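Local coordinates for macrophage migration inhibitory factor-like protein (Entamoeba histolytica, PDB 6CUQ) that belongs to the macrophage migration inhibitory factor family of small alpha/beta proteins that assemble as trimers, at residues 22-25 and 26-30. Residues are numbered along the deposited sequence; the frame is centred on the assembly and turned at random.
With EDO (1,2-ethanediol), chain D.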
ATOM      1  N   GLU B  22     -10.971  -1.009  17.374  1.00 49.15           N
ATOM      2  CA  GLU B  22      -9.918  -0.016  17.180  1.00 57.40           C
ATOM      3  C   GLU B  22      -8.784  -0.200  18.193  1.00 52.14           C
ATOM      4  O   GLU B  22      -7.603  -0.127  17.830  1.00 52.42           O
ATOM      5  CB  GLU B  22     -10.520   1.387  17.288  1.00 59.95           C
ATOM      6  CG  GLU B  22     -11.583   1.679  16.233  1.00 56.34           C
ATOM      7  CD  GLU B  22     -11.072   1.455  14.816  1.00 68.40           C
ATOM      8  OE1 GLU B  22     -10.124   2.156  14.402  1.00 76.60           O
ATOM      9  OE2 GLU B  22     -11.619   0.576  14.114  1.00 78.26           O
ATOM     10  N   GLU B  23      -9.118  -0.523  19.448  1.00 47.79           N
ATOM     11  CA  GLU B  23      -8.075  -0.771  20.447  1.00 53.80           C
ATOM     12  C   GLU B  23      -7.131  -1.889  20.017  1.00 58.66           C
ATOM     13  O   GLU B  23      -5.906  -1.755  20.151  1.00 61.47           O
ATOM     14  CB  GLU B  23      -8.694  -1.084  21.813  1.00 46.69           C
ATOM     15  CG  GLU B  23      -7.653  -1.179  22.911  1.00 77.84           C
ATOM     16  CD  GLU B  23      -6.781   0.084  23.007  1.00102.90           C
ATOM     17  OE1 GLU B  23      -7.339   1.207  22.963  1.00109.15           O
ATOM     18  OE2 GLU B  23      -5.538  -0.046  23.109  1.00109.51           O
ATOM     19  N   ILE B  24      -7.681  -2.999  19.507  1.00 60.66           N
ATOM     20  CA  ILE B  24      -6.850  -4.113  19.047  1.00 53.56           C
ATOM     21  C   ILE B  24      -5.964  -3.669  17.885  1.00 52.83           C
ATOM     22  O   ILE B  24      -4.802  -4.084  17.773  1.00 55.90           O
ATOM     23  CB  ILE B  24      -7.726  -5.323  18.656  1.00 58.22           C
ATOM     24  CG1 ILE B  24      -8.237  -6.074  19.890  1.00 55.35           C
ATOM     25  CG2 ILE B  24      -6.954  -6.297  17.745  1.00 48.52           C
ATOM     26  CD1 ILE B  24      -7.165  -6.721  20.712  1.00 63.77           C
ATOM     27  N   LYS B  25      -6.498  -2.831  16.994  1.00 47.51           N
ATOM     28  CA  LYS B  25      -5.674  -2.264  15.927  1.00 53.01           C
ATOM     29  C   LYS B  25      -4.516  -1.441  16.492  1.00 58.52           C
ATOM     30  O   LYS B  25      -3.390  -1.508  15.981  1.00 61.04           O
ATOM     31  CB  LYS B  25      -6.533  -1.404  15.012  1.00 53.58           C
ATOM     32  CG  LYS B  25      -7.383  -2.193  14.092  1.00 50.16           C
ATOM     33  CD  LYS B  25      -8.389  -1.312  13.364  1.00 57.07           C
ATOM     34  CE  LYS B  25      -9.656  -2.120  12.979  1.00 56.34           C
ATOM     35  NZ  LYS B  25     -10.583  -1.370  12.081  1.00 55.23           N
ATOM     36  N   LYS B  26      -4.775  -0.647  17.536  1.00 51.95           N
ATOM     37  CA  LYS B  26      -3.682   0.072  18.170  1.00 56.48           C
ATOM     38  C   LYS B  26      -2.661  -0.903  18.739  1.00 57.83           C
ATOM     39  O   LYS B  26      -1.450  -0.707  18.587  1.00 59.39           O
ATOM     40  CB  LYS B  26      -4.202   1.015  19.265  1.00 48.39           C
ATOM     41  CG  LYS B  26      -5.138   2.109  18.776  1.00 50.86           C
ATOM     42  CD  LYS B  26      -5.443   3.068  19.925  1.00 67.92           C
ATOM     43  CE  LYS B  26      -6.633   3.985  19.660  1.00 75.85           C
ATOM     44  NZ  LYS B  26      -7.917   3.328  20.099  1.00 80.95           N
ATOM     45  N   GLU B  27      -3.133  -1.983  19.367  1.00 53.57           N
ATOM     46  CA  GLU B  27      -2.201  -2.946  19.937  1.00 57.54           C
ATOM     47  C   GLU B  27      -1.360  -3.592  18.845  1.00 64.48           C
ATOM     48  O   GLU B  27      -0.161  -3.840  19.034  1.00 67.78           O
ATOM     49  CB  GLU B  27      -2.964  -3.998  20.729  1.00 66.92           C
ATOM     50  CG  GLU B  27      -3.497  -3.521  22.075  1.00 72.65           C
ATOM     51  CD  GLU B  27      -4.435  -4.551  22.696  1.00 76.72           C
ATOM     52  OE1 GLU B  27      -4.361  -5.732  22.304  1.00 69.36           O
ATOM     53  OE2 GLU B  27      -5.248  -4.181  23.569  1.00 78.17           O
ATOM     54  N   ILE B  28      -1.973  -3.853  17.688  1.00 55.44           N
ATOM     55  CA  ILE B  28      -1.244  -4.401  16.547  1.00 58.46           C
ATOM     56  C   ILE B  28      -0.174  -3.419  16.077  1.00 58.09           C
ATOM     57  O   ILE B  28       0.988  -3.796  15.878  1.00 63.11           O
ATOM     58  CB  ILE B  28      -2.227  -4.765  15.414  1.00 51.28           C
ATOM     59  CG1 ILE B  28      -3.024  -6.014  15.792  1.00 52.88           C
ATOM     60  CG2 ILE B  28      -1.499  -4.926  14.086  1.00 44.34           C
ATOM     61  CD1 ILE B  28      -4.167  -6.343  14.835  1.00 51.07           C
ATOM     62  N   ALA B  29      -0.542  -2.144  15.909  1.00 51.62           N
ATOM     63  CA  ALA B  29       0.447  -1.144  15.498  1.00 56.30           C
ATOM     64  C   ALA B  29       1.587  -1.050  16.504  1.00 55.65           C
ATOM     65  O   ALA B  29       2.762  -0.981  16.125  1.00 58.49           O
ATOM     66  CB  ALA B  29      -0.208   0.231  15.335  1.00 51.16           C
ATOM     67  N   HIS B  30       1.250  -1.032  17.798  1.00 57.24           N
ATOM     68  CA  HIS B  30       2.259  -0.957  18.848  1.00 53.36           C
ATOM     69  C   HIS B  30       3.207  -2.159  18.800  1.00 59.85           C
ATOM     70  O   HIS B  30       4.432  -2.001  18.747  1.00 65.69           O
ATOM     71  CB  HIS B  30       1.555  -0.866  20.203  1.00 58.65           C
ATOM     72  CG  HIS B  30       2.488  -0.908  21.374  1.00 75.55           C
ATOM     73  ND1 HIS B  30       3.376   0.110  21.652  1.00 76.51           N
ATOM     74  CD2 HIS B  30       2.681  -1.849  22.331  1.00 79.52           C
ATOM     75  CE1 HIS B  30       4.069  -0.198  22.736  1.00 80.00           C
ATOM     76  NE2 HIS B  30       3.666  -1.379  23.170  1.00 82.12           N
TER
HETATM   77  C1  EDO D 200     -15.149  -0.353  14.068  0.50 92.75           C
HETATM   78  O1  EDO D 200     -14.080  -0.964  14.815  0.50 91.91           O
HETATM   79  C2  EDO D 200     -15.908  -1.429  13.294  0.50 93.03           C
HETATM   80  O2  EDO D 200     -16.406  -2.419  14.214  0.50 91.72           O
HETATM   81  O   HOH W   1      -4.661  -1.856  24.719  1.00 62.43           O
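Glu-23 sets off with CG anti to the backbone N (chi1 -173°) and then bends at chi2, a course that brings its carboxylate within range of both Lys-26 and Glu-27, one helical turn further on. Lys-26 crosses the glutamate at about a right angle, and the bend at its last torsion (chi4 88°) turns NZ toward Glu-23 OE1, 3.6 Å away, a long salt bridge. The other oxygen, Glu-23 OE2, lies 4.2 Å from Glu-27 OE2, and one water donates to both, at 2.6 Å to Glu-23 OE2 and 2.7 Å to Glu-27 OE2. Glu-27 OE1 makes a salt bridge with Lys-94 NZ of helix 80-95 and also touches Ile-24 CD1 at 3.4 Å. Ile-24 CG2 meets Ile-28 CD1 at 4.0 Å, and from there Ile-28 packs inward on Val-51 and Leu-91. Lys-25 NZ makes a salt bridge to Glu-22 OE2, 3.0 Å away on the syn side but 26° out of the carboxylate plane, and a hydrogen bond to Thr-53 OG1. Four i to i+4 backbone bonds, Lys-26 N to Glu-22 O through Ala-29 N to Lys-25 O, build the first turns of helix 22-40, which links strands 11-16 and 48-53 in a beta-alpha-beta unit. With lysines and a bridging water beside them, the two neighbouring carboxylates can probably both stay ionised.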